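Pa14_01140 (Pseudomonas aeruginosa, PDB 6OX6) acts as the immunity protein to the type VI effector Tas1, a (p)ppApp-synthesizing toxin, and probably plays a role in preventing its early activation. Local coordinates at residues D19-T24 against N52-D57; V23-D28 against I34-Y39; E41-E46 against E68-G73. All coordinates share one frame; numbering follows the deposited sequence.

Interaction 1. Residues D19-T24 against N52-D57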
loop_
_atom_site.group_PDB
_atom_site.type_symbol
_atom_site.label_atom_id
_atom_site.label_comp_id
_atom_site.label_asym_id
_atom_site.label_seq_id
_atom_site.Cartn_x
_atom_site.Cartn_y
_atom_site.Cartn_z
ATOM N N ASP B 19 -1.956 -6.568 9.595
ATOM C CA ASP B 19 -0.905 -7.579 9.644
ATOM C C ASP B 19 0.082 -7.446 8.490
ATOM O O ASP B 19 1.263 -7.776 8.673
ATOM C CB ASP B 19 -1.475 -8.999 9.688
ATOM C CG ASP B 19 -0.538 -9.970 10.429
ATOM O OD1 ASP B 19 0.538 -10.289 9.884
ATOM O OD2 ASP B 19 -0.852 -10.396 11.562
ATOM N N PHE B 20 -0.338 -6.919 7.331
ATOM C CA PHE B 20 0.604 -6.795 6.217
ATOM C C PHE B 20 1.884 -6.064 6.624
ATOM O O PHE B 20 2.976 -6.472 6.230
ATOM C CB PHE B 20 -0.052 -6.105 5.020
ATOM C CG PHE B 20 0.819 -6.102 3.782
ATOM C CD1 PHE B 20 1.201 -7.295 3.176
ATOM C CD2 PHE B 20 1.293 -4.901 3.255
ATOM C CE1 PHE B 20 2.016 -7.290 2.037
ATOM C CE2 PHE B 20 2.110 -4.882 2.112
ATOM C CZ PHE B 20 2.478 -6.086 1.506
ATOM N N GLU B 21 1.782 -5.011 7.444
ATOM C CA GLU B 21 2.970 -4.291 7.901
ATOM C C GLU B 21 3.217 -4.458 9.395
ATOM O O GLU B 21 3.896 -3.629 10.002
ATOM C CB GLU B 21 2.890 -2.797 7.552
ATOM C CG GLU B 21 2.806 -2.474 6.040
ATOM C CD GLU B 21 3.730 -1.347 5.596
ATOM O OE1 GLU B 21 4.741 -1.047 6.279
ATOM O OE2 GLU B 21 3.413 -0.722 4.567
ATOM N N ASP B 22 2.698 -5.509 10.014
ATOM C CA ASP B 22 3.035 -5.796 11.426
ATOM C C ASP B 22 2.853 -4.568 12.333
ATOM O O ASP B 22 3.711 -4.234 13.148
ATOM C CB ASP B 22 4.470 -6.316 11.530
ATOM C CG ASP B 22 4.621 -7.740 11.009
ATOM O OD1 ASP B 22 3.605 -8.347 10.627
ATOM O OD2 ASP B 22 5.762 -8.248 10.994
ATOM N N VAL B 23 1.731 -3.870 12.178
ATOM C CA VAL B 23 1.520 -2.622 12.896
ATOM C C VAL B 23 0.099 -2.596 13.455
ATOM O O VAL B 23 -0.827 -3.187 12.877
ATOM C CB VAL B 23 1.821 -1.393 11.993
ATOM C CG1 VAL B 23 0.907 -1.329 10.714
ATOM C CG2 VAL B 23 1.772 -0.121 12.792
ATOM N N THR B 24 -0.051 -1.949 14.621
ATOM C CA THR B 24 -1.339 -1.667 15.243
ATOM C C THR B 24 -1.454 -0.180 15.593
ATOM O O THR B 24 -0.459 0.531 15.775
ATOM C CB THR B 24 -1.565 -2.520 16.513
ATOM O OG1 THR B 24 -0.722 -2.049 17.589
ATOM C CG2 THR B 24 -1.238 -3.983 16.219
ATOM N N ASN B 52 -1.404 10.348 7.733
ATOM C CA ASN B 52 -0.214 9.514 7.593
ATOM C C ASN B 52 -0.472 8.341 6.646
ATOM O O ASN B 52 -1.515 7.692 6.702
ATOM C CB ASN B 52 0.209 8.988 8.960
ATOM C CG ASN B 52 1.329 7.995 8.876
ATOM O OD1 ASN B 52 1.116 6.768 8.899
ATOM N ND2 ASN B 52 2.539 8.509 8.766
ATOM N N ARG B 53 0.504 8.054 5.787
ATOM C CA ARG B 53 0.347 7.032 4.754
ATOM C C ARG B 53 0.009 5.670 5.358
ATOM O O ARG B 53 -0.952 5.011 4.950
ATOM C CB ARG B 53 1.642 6.951 3.936
ATOM C CG ARG B 53 1.521 6.183 2.619
ATOM C CD ARG B 53 1.736 4.665 2.793
ATOM N NE ARG B 53 2.914 4.328 3.603
ATOM C CZ ARG B 53 3.274 3.082 3.923
ATOM N NH1 ARG B 53 2.534 2.057 3.525
ATOM N NH2 ARG B 53 4.360 2.854 4.663
ATOM N N LEU B 54 0.830 5.206 6.290
ATOM C CA LEU B 54 0.675 3.841 6.790
ATOM C C LEU B 54 -0.609 3.710 7.603
ATOM O O LEU B 54 -1.326 2.703 7.511
ATOM C CB LEU B 54 1.912 3.470 7.615
ATOM C CG LEU B 54 1.993 2.097 8.292
ATOM C CD1 LEU B 54 1.936 1.011 7.223
ATOM C CD2 LEU B 54 3.283 1.985 9.161
ATOM N N PHE B 55 -0.968 4.760 8.337
ATOM C CA PHE B 55 -2.243 4.752 9.046
ATOM C C PHE B 55 -3.429 4.603 8.091
ATOM O O PHE B 55 -4.339 3.801 8.335
ATOM C CB PHE B 55 -2.401 6.032 9.855
ATOM C CG PHE B 55 -3.767 6.153 10.504
ATOM C CD1 PHE B 55 -4.136 5.276 11.518
ATOM C CD2 PHE B 55 -4.688 7.107 10.074
ATOM C CE1 PHE B 55 -5.374 5.365 12.120
ATOM C CE2 PHE B 55 -5.949 7.195 10.679
ATOM C CZ PHE B 55 -6.288 6.327 11.698
ATOM N N ASN B 56 -3.458 5.402 7.021
ATOM C CA ASN B 56 -4.545 5.272 6.062
ATOM C C ASN B 56 -4.507 3.920 5.346
ATOM O O ASN B 56 -5.555 3.389 4.977
ATOM C CB ASN B 56 -4.497 6.436 5.067
ATOM C CG ASN B 56 -5.066 7.722 5.675
ATOM O OD1 ASN B 56 -6.267 7.956 5.601
ATOM N ND2 ASN B 56 -4.221 8.532 6.294
ATOM N N ASP B 57 -3.319 3.324 5.169
ATOM C CA ASP B 57 -3.289 1.946 4.670
ATOM C C ASP B 57 -3.947 0.999 5.664
ATOM O O ASP B 57 -4.675 0.073 5.273
ATOM C CB ASP B 57 -1.857 1.498 4.370
ATOM C CG ASP B 57 -1.362 1.974 3.005
ATOM O OD1 ASP B 57 -2.112 2.676 2.314
ATOM O OD2 ASP B 57 -0.221 1.635 2.607
HETATM O O HOH W 1 0.763 -0.947 3.318
#

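Interaction 2. Residues V23-D28 against I34-Y39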
loop_
_atom_site.group_PDB
_atom_site.type_symbol
_atom_site.label_atom_id
_atom_site.label_comp_id
_atom_site.label_asym_id
_atom_site.label_seq_id
_atom_site.Cartn_x
_atom_site.Cartn_y
_atom_site.Cartn_z
ATOM N N VAL B 23 1.731 -3.870 12.178
ATOM C CA VAL B 23 1.520 -2.622 12.896
ATOM C C VAL B 23 0.099 -2.596 13.455
ATOM O O VAL B 23 -0.827 -3.187 12.877
ATOM C CB VAL B 23 1.821 -1.393 11.993
ATOM C CG1 VAL B 23 0.907 -1.329 10.714
ATOM C CG2 VAL B 23 1.772 -0.121 12.792
ATOM N N THR B 24 -0.051 -1.949 14.621
ATOM C CA THR B 24 -1.339 -1.667 15.243
ATOM C C THR B 24 -1.454 -0.180 15.593
ATOM O O THR B 24 -0.459 0.531 15.775
ATOM C CB THR B 24 -1.565 -2.520 16.513
ATOM O OG1 THR B 24 -0.722 -2.049 17.589
ATOM C CG2 THR B 24 -1.238 -3.983 16.219
ATOM N N TYR B 25 -2.696 0.284 15.705
ATOM C CA TYR B 25 -2.994 1.672 16.025
ATOM C C TYR B 25 -4.058 1.723 17.103
ATOM O O TYR B 25 -4.904 0.815 17.219
ATOM C CB TYR B 25 -3.488 2.475 14.794
ATOM C CG TYR B 25 -2.422 2.643 13.727
ATOM C CD1 TYR B 25 -2.336 1.757 12.670
ATOM C CD2 TYR B 25 -1.479 3.654 13.809
ATOM C CE1 TYR B 25 -1.369 1.892 11.712
ATOM C CE2 TYR B 25 -0.516 3.805 12.856
ATOM C CZ TYR B 25 -0.461 2.926 11.813
ATOM O OH TYR B 25 0.501 3.065 10.853
ATOM N N ARG B 26 -3.987 2.791 17.897
ATOM C CA ARG B 26 -4.990 3.107 18.897
ATOM C C ARG B 26 -5.528 4.502 18.609
ATOM O O ARG B 26 -4.755 5.464 18.491
ATOM C CB ARG B 26 -4.398 3.019 20.303
ATOM C CG ARG B 26 -5.308 3.559 21.404
ATOM C CD ARG B 26 -4.609 3.443 22.786
ATOM N NE ARG B 26 -3.448 4.308 22.941
ATOM C CZ ARG B 26 -3.497 5.527 23.486
ATOM N NH1 ARG B 26 -4.655 6.034 23.911
ATOM N NH2 ARG B 26 -2.388 6.251 23.605
ATOM N N TRP B 27 -6.846 4.597 18.465
ATOM C CA TRP B 27 -7.547 5.864 18.322
ATOM C C TRP B 27 -8.272 6.201 19.622
ATOM O O TRP B 27 -8.992 5.371 20.183
ATOM C CB TRP B 27 -8.515 5.782 17.143
ATOM C CG TRP B 27 -9.604 6.818 17.075
ATOM C CD1 TRP B 27 -10.923 6.639 17.384
ATOM C CD2 TRP B 27 -9.475 8.190 16.647
ATOM N NE1 TRP B 27 -11.620 7.810 17.185
ATOM C CE2 TRP B 27 -10.753 8.776 16.735
ATOM C CE3 TRP B 27 -8.398 8.978 16.206
ATOM C CZ2 TRP B 27 -10.990 10.108 16.388
ATOM C CZ3 TRP B 27 -8.631 10.304 15.863
ATOM C CH2 TRP B 27 -9.923 10.854 15.952
ATOM N N ASP B 28 -8.074 7.409 20.102
ATOM C CA ASP B 28 -8.740 7.923 21.291
ATOM C C ASP B 28 -9.734 8.969 20.797
ATOM O O ASP B 28 -9.332 10.040 20.331
ATOM C CB ASP B 28 -7.701 8.513 22.251
ATOM C CG ASP B 28 -8.305 9.059 23.545
ATOM O OD1 ASP B 28 -9.500 9.431 23.586
ATOM O OD2 ASP B 28 -7.543 9.157 24.521
ATOM N N ILE B 34 -4.165 9.557 17.402
ATOM C CA ILE B 34 -3.772 8.262 16.892
ATOM C C ILE B 34 -2.412 7.954 17.470
ATOM O O ILE B 34 -1.499 8.796 17.392
ATOM C CB ILE B 34 -3.703 8.249 15.359
ATOM C CG1 ILE B 34 -5.038 8.686 14.749
ATOM C CG2 ILE B 34 -3.256 6.870 14.901
ATOM C CD1 ILE B 34 -4.925 9.149 13.317
ATOM N N HIS B 35 -2.268 6.764 18.048
ATOM C CA HIS B 35 -0.962 6.249 18.428
ATOM C C HIS B 35 -0.697 4.949 17.697
ATOM O O HIS B 35 -1.628 4.239 17.328
ATOM C CB HIS B 35 -0.853 6.029 19.931
ATOM C CG HIS B 35 -0.662 7.297 20.691
ATOM N ND1 HIS B 35 -1.715 8.105 21.057
ATOM C CD2 HIS B 35 0.461 7.916 21.130
ATOM C CE1 HIS B 35 -1.252 9.164 21.699
ATOM N NE2 HIS B 35 0.066 9.075 21.755
ATOM N N VAL B 36 0.582 4.627 17.506
ATOM C CA VAL B 36 0.990 3.455 16.745
ATOM C C VAL B 36 1.751 2.521 17.669
ATOM O O VAL B 36 2.468 2.987 18.567
ATOM C CB VAL B 36 1.851 3.844 15.524
ATOM C CG1 VAL B 36 3.189 4.497 15.974
ATOM C CG2 VAL B 36 2.119 2.638 14.672
ATOM N N ARG B 37 1.562 1.200 17.471
ATOM C CA ARG B 37 2.316 0.177 18.204
ATOM C C ARG B 37 2.701 -0.924 17.230
ATOM O O ARG B 37 1.827 -1.642 16.731
ATOM C CB ARG B 37 1.508 -0.399 19.362
ATOM C CG ARG B 37 2.299 -1.376 20.202
ATOM C CD ARG B 37 1.599 -1.726 21.496
ATOM N NE ARG B 37 2.414 -2.649 22.279
ATOM C CZ ARG B 37 2.008 -3.292 23.371
ATOM N NH1 ARG B 37 0.778 -3.139 23.846
ATOM N NH2 ARG B 37 2.846 -4.104 23.979
ATOM N N PHE B 38 3.995 -1.046 16.938
ATOM C CA PHE B 38 4.475 -2.064 16.010
ATOM C C PHE B 38 4.592 -3.398 16.712
ATOM O O PHE B 38 4.789 -3.454 17.928
ATOM C CB PHE B 38 5.826 -1.675 15.418
ATOM C CG PHE B 38 5.743 -0.494 14.460
ATOM C CD1 PHE B 38 5.994 0.797 14.901
ATOM C CD2 PHE B 38 5.397 -0.686 13.144
ATOM C CE1 PHE B 38 5.906 1.867 14.049
ATOM C CE2 PHE B 38 5.299 0.411 12.260
ATOM C CZ PHE B 38 5.554 1.674 12.727
ATOM N N TYR B 39 4.457 -4.480 15.937
ATOM C CA TYR B 39 4.543 -5.819 16.513
ATOM C C TYR B 39 5.828 -5.954 17.298
ATOM O O TYR B 39 6.891 -5.537 16.837
ATOM C CB TYR B 39 4.512 -6.891 15.428
ATOM C CG TYR B 39 3.160 -7.198 14.844
ATOM C CD1 TYR B 39 2.087 -6.312 14.969
ATOM C CD2 TYR B 39 2.962 -8.384 14.158
ATOM C CE1 TYR B 39 0.852 -6.598 14.405
ATOM C CE2 TYR B 39 1.762 -8.677 13.597
ATOM C CZ TYR B 39 0.704 -7.789 13.711
ATOM O OH TYR B 39 -0.502 -8.163 13.141
HETATM O O HOH W 2 -4.343 7.668 20.501
#

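Interaction 3. Residues E41-E46 against E68-G73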
loop_
_atom_site.group_PDB
_atom_site.type_symbol
_atom_site.label_atom_id
_atom_site.label_comp_id
_atom_site.label_asym_id
_atom_site.label_seq_id
_atom_site.Cartn_x
_atom_site.Cartn_y
_atom_site.Cartn_z
ATOM N N GLU B 41 6.729 -4.411 20.079
ATOM C CA GLU B 41 7.240 -3.196 20.692
ATOM C C GLU B 41 6.196 -2.602 21.612
ATOM O O GLU B 41 5.007 -2.900 21.510
ATOM C CB GLU B 41 7.623 -2.154 19.634
ATOM C CG GLU B 41 8.791 -2.595 18.789
ATOM C CD GLU B 41 9.152 -1.610 17.689
ATOM O OE1 GLU B 41 8.842 -0.403 17.828
ATOM O OE2 GLU B 41 9.763 -2.057 16.694
ATOM N N ALA B 42 6.648 -1.691 22.470
ATOM C CA ALA B 42 5.718 -0.813 23.165
ATOM C C ALA B 42 5.152 0.240 22.202
ATOM O O ALA B 42 5.697 0.506 21.126
ATOM C CB ALA B 42 6.399 -0.135 24.355
ATOM N N GLU B 43 4.018 0.818 22.596
ATOM C CA GLU B 43 3.427 1.905 21.834
ATOM C C GLU B 43 4.399 3.083 21.723
ATOM O O GLU B 43 5.055 3.468 22.701
ATOM C CB GLU B 43 2.123 2.351 22.502
ATOM C CG GLU B 43 1.397 3.475 21.787
ATOM C CD GLU B 43 0.102 3.846 22.489
ATOM O OE1 GLU B 43 0.151 4.792 23.309
ATOM O OE2 GLU B 43 -0.952 3.189 22.234
ATOM N N SER B 44 4.481 3.662 20.525
ATOM C CA SER B 44 5.343 4.814 20.335
ATOM C C SER B 44 4.728 6.006 21.062
ATOM O O SER B 44 3.515 6.218 20.991
ATOM C CB SER B 44 5.492 5.137 18.838
ATOM O OG SER B 44 6.282 4.138 18.196
ATOM N N PRO B 45 5.526 6.808 21.766
ATOM C CA PRO B 45 4.942 7.998 22.405
ATOM C C PRO B 45 4.487 9.060 21.414
ATOM O O PRO B 45 3.509 9.759 21.698
ATOM C CB PRO B 45 6.078 8.506 23.305
ATOM C CG PRO B 45 7.342 7.972 22.663
ATOM C CD PRO B 45 6.939 6.611 22.138
ATOM N N GLU B 46 5.127 9.205 20.257
ATOM C CA GLU B 46 4.752 10.306 19.353
ATOM C C GLU B 46 3.422 10.024 18.655
ATOM O O GLU B 46 3.318 9.034 17.914
ATOM C CB GLU B 46 5.824 10.543 18.307
ATOM C CG GLU B 46 5.620 11.841 17.529
ATOM C CD GLU B 46 6.624 12.024 16.384
ATOM O OE1 GLU B 46 6.970 11.020 15.721
ATOM O OE2 GLU B 46 7.078 13.179 16.156
ATOM N N GLU B 68 -8.104 -4.943 24.660
ATOM C CA GLU B 68 -7.246 -5.941 25.294
ATOM C C GLU B 68 -6.242 -6.517 24.296
ATOM O O GLU B 68 -5.055 -6.644 24.609
ATOM C CB GLU B 68 -8.076 -7.058 25.945
ATOM C CG GLU B 68 -7.251 -8.297 26.329
ATOM C CD GLU B 68 -7.127 -9.302 25.168
ATOM O OE1 GLU B 68 -8.088 -9.401 24.368
ATOM O OE2 GLU B 68 -6.066 -9.965 25.032
ATOM N N GLU B 69 -6.693 -6.866 23.085
ATOM C CA GLU B 69 -5.760 -7.375 22.082
ATOM C C GLU B 69 -4.655 -6.367 21.796
ATOM O O GLU B 69 -3.474 -6.726 21.709
ATOM C CB GLU B 69 -6.489 -7.706 20.782
ATOM C CG GLU B 69 -7.471 -8.831 20.877
ATOM C CD GLU B 69 -8.161 -9.060 19.552
ATOM O OE1 GLU B 69 -7.595 -9.750 18.665
ATOM O OE2 GLU B 69 -9.247 -8.475 19.374
ATOM N N TYR B 70 -5.032 -5.106 21.594
ATOM C CA TYR B 70 -4.035 -4.067 21.361
ATOM C C TYR B 70 -3.061 -3.974 22.524
ATOM O O TYR B 70 -1.840 -3.950 22.326
ATOM C CB TYR B 70 -4.716 -2.722 21.139
ATOM C CG TYR B 70 -3.732 -1.589 20.954
ATOM C CD1 TYR B 70 -3.245 -1.284 19.707
ATOM C CD2 TYR B 70 -3.265 -0.848 22.046
ATOM C CE1 TYR B 70 -2.358 -0.261 19.518
ATOM C CE2 TYR B 70 -2.356 0.178 21.868
ATOM C CZ TYR B 70 -1.911 0.458 20.600
ATOM O OH TYR B 70 -1.025 1.464 20.386
ATOM N N GLU B 71 -3.582 -3.935 23.753
ATOM C CA GLU B 71 -2.697 -3.738 24.895
ATOM C C GLU B 71 -1.826 -4.955 25.144
ATOM O O GLU B 71 -0.688 -4.815 25.604
ATOM C CB GLU B 71 -3.513 -3.397 26.134
ATOM C CG GLU B 71 -4.139 -2.029 26.033
ATOM C CD GLU B 71 -4.963 -1.686 27.258
ATOM O OE1 GLU B 71 -4.964 -2.498 28.209
ATOM O OE2 GLU B 71 -5.596 -0.601 27.269
ATOM N N THR B 72 -2.331 -6.149 24.839
ATOM C CA THR B 72 -1.488 -7.329 24.963
ATOM C C THR B 72 -0.355 -7.294 23.948
ATOM O O THR B 72 0.799 -7.597 24.277
ATOM C CB THR B 72 -2.323 -8.593 24.785
ATOM O OG1 THR B 72 -3.347 -8.625 25.786
ATOM C CG2 THR B 72 -1.446 -9.796 24.947
ATOM N N GLY B 73 -0.663 -6.915 22.713
ATOM C CA GLY B 73 0.346 -6.802 21.686
ATOM C C GLY B 73 0.574 -8.099 20.930
ATOM O O GLY B 73 0.109 -9.178 21.300
#

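Interaction 1. Residues D19-T24 against N52-D57
A salt-bridge network on the surface that meets Tas1 ties Glu21, in the turn between strands 14-18 and 23-28, to Arg53 in the first turn of helix 53-61. Arg53 NH1 donates to Glu21 OE2 over 3.1 Å, and the bond is nearly straight, with 171° at the hydrogen. The oxygen sits at the guanidinium edge and almost in its plane, while the nitrogen meets the carboxylate on the syn side but out of that group's plane; the two planes are turned 38° apart. The same Arg53 NH1 reaches Asp57 OD2 at 2.9 Å, one helical turn on, and a water donates to both Glu21 OE2 and Asp57 OD2, presumably easing the approach of two like charges. Bends at chi2 and chi3 fold the long arginine back, so that Leu54 CB lies over the centre of one guanidinium face.

The network joins the start of a capped helix to the turn before strand 23-28, closed by Asp22 N bonding to Asp19 O. Asn52 is the N-cap: its OD1 takes the Phe55 N-H in the carbonyl plane, at 2.9 Å, a role suited to a short amide side chain. In the segment 19-24, Asp22 and Val23 both face Tyr18 in a G1 beta bulge, where Asp22 takes up a positive phi.

With CG anti to the backbone N (chi1 178°), Leu54 sends CD1 over a face of the Glu21 carboxylate, 3.4 Å from CD, and within 4.3 Å of Val23 CG1. Leucine suits this place because one apolar, branched tip can touch both residues. The other ends of the charged pair serve the complex: Glu21 OE1 binds Lys305 and Tyr297 of the Tas1 chain, and Arg53 NH2 meets Asp296 and Tyr297 of that chain.

Interaction 2. Residues V23-D28 against I34-Y39
Arg26 and His35 run side by side from neighbouring strands, their guanidinium and imidazole planes 15° apart, but only NH2 reaches over the ring. Arg26 NH2 hangs near the rim of one ring face, 3.2 Å from His35 ND1, in a position too poorly angled for a hydrogen bond. The in-plane side of the ring is used instead by a water 2.7 Å from His35 ND1 that donates to Arg26 O. A bend at chi3 (67°) brings NH2 over the ring's rim, and Arg26 NE forms a salt bridge with Glu43.

This pair belongs to an antiparallel beta hairpin, strands 23-28 and 33-38, in which Arg26-His35 and Thr24-Arg37 are the hydrogen-bonded pairs. Thr24 adds a bond of its own: OG1 donates to Arg37 O at 2.7 Å, in the carbonyl plane, while Thr24 N uses the same oxygen.

The opposite face of the sheet is largely apolar: Val23, Tyr25, Trp27, Ile34, Val36 and Phe38. Val36 lies alongside Tyr25, its CG2 3.4 Å from CE2, and crosses Val23 at about a right angle. Val23 CG2 and Val36 CG2 are only 3.4 Å apart, tighter than usual van der Waals contact. Beta-branched valines suit extended strands, and here Val36 CG2 also lies over one face of Phe38, toward its rim. Ile34 CG1 meets the edge of the Trp27 indole at CE3, 3.7 Å away.

Interaction 3. Residues E41-E46 against E68-G73
Glu43 reaches from the loop after strand 33-38 toward Tyr70 on the short helix 67-72, and its side chain meets the phenol hydroxyl almost all along its length. It leaves the backbone with CG anti to N (chi1 -179°) and stays extended as far as the carboxylate. Glu43 CB is 3.9 Å from Tyr70 OH, Glu43 CG 3.4 Å, and Glu43 CD again 3.4 Å. At the tip, Tyr70 OH donates to Glu43 OE2 in a short bond of 2.5 Å. The hydroxyl uses the anti lone pair of OE2, the one directed away from the other carboxylate oxygen. Glu43 OE2 in turn stands at the ring edge, near its plane and 3.3 Å from both Tyr70 CZ and Tyr70 CE2. The side chains cross at about a right angle, with carboxylate and ring planes 48° apart.

The helix covers the sheet face that carries Thr24, Arg26 and Arg37, and Tyr70 is the long, rigid residue that lies across it, touching all three. Tyrosine fits because its ring can be buried against these side chains while its hydroxyl still finds an acceptor at the far edge. Glutamate supplies that acceptor together with a charge: OE2 also forms a salt bridge with Arg26 NE, so two donors, the Tyr70 hydroxyl and Arg26 NE, hold the one oxygen, an arrangement likely to favour the ionised carboxylate. Arg37 bridges the same two segments, giving NE to Glu41 O and NH1 to Glu71 O near the C-terminal end of the helix.

From the N terminus, the segments of interaction 1 and interaction 2 begin almost together and share Val23 and Thr24. Interaction 2 closes first, across the short loop of the hairpin, and lies within the longer span from 19-24 to 52-57 that interaction 1 closes. Interaction 3 opens at 41-46, after interaction 2 has ended, so these two are in series. It closes only at 68-73, beyond helix 53-61, and therefore crosses interaction 1. Helix 53-61 lies against the apolar face of the hairpin, with Leu54 beside the Tyr25 hydroxyl, and helix 67-72 against the other face, where Arg26 and Arg37 link interaction 2 to interaction 3.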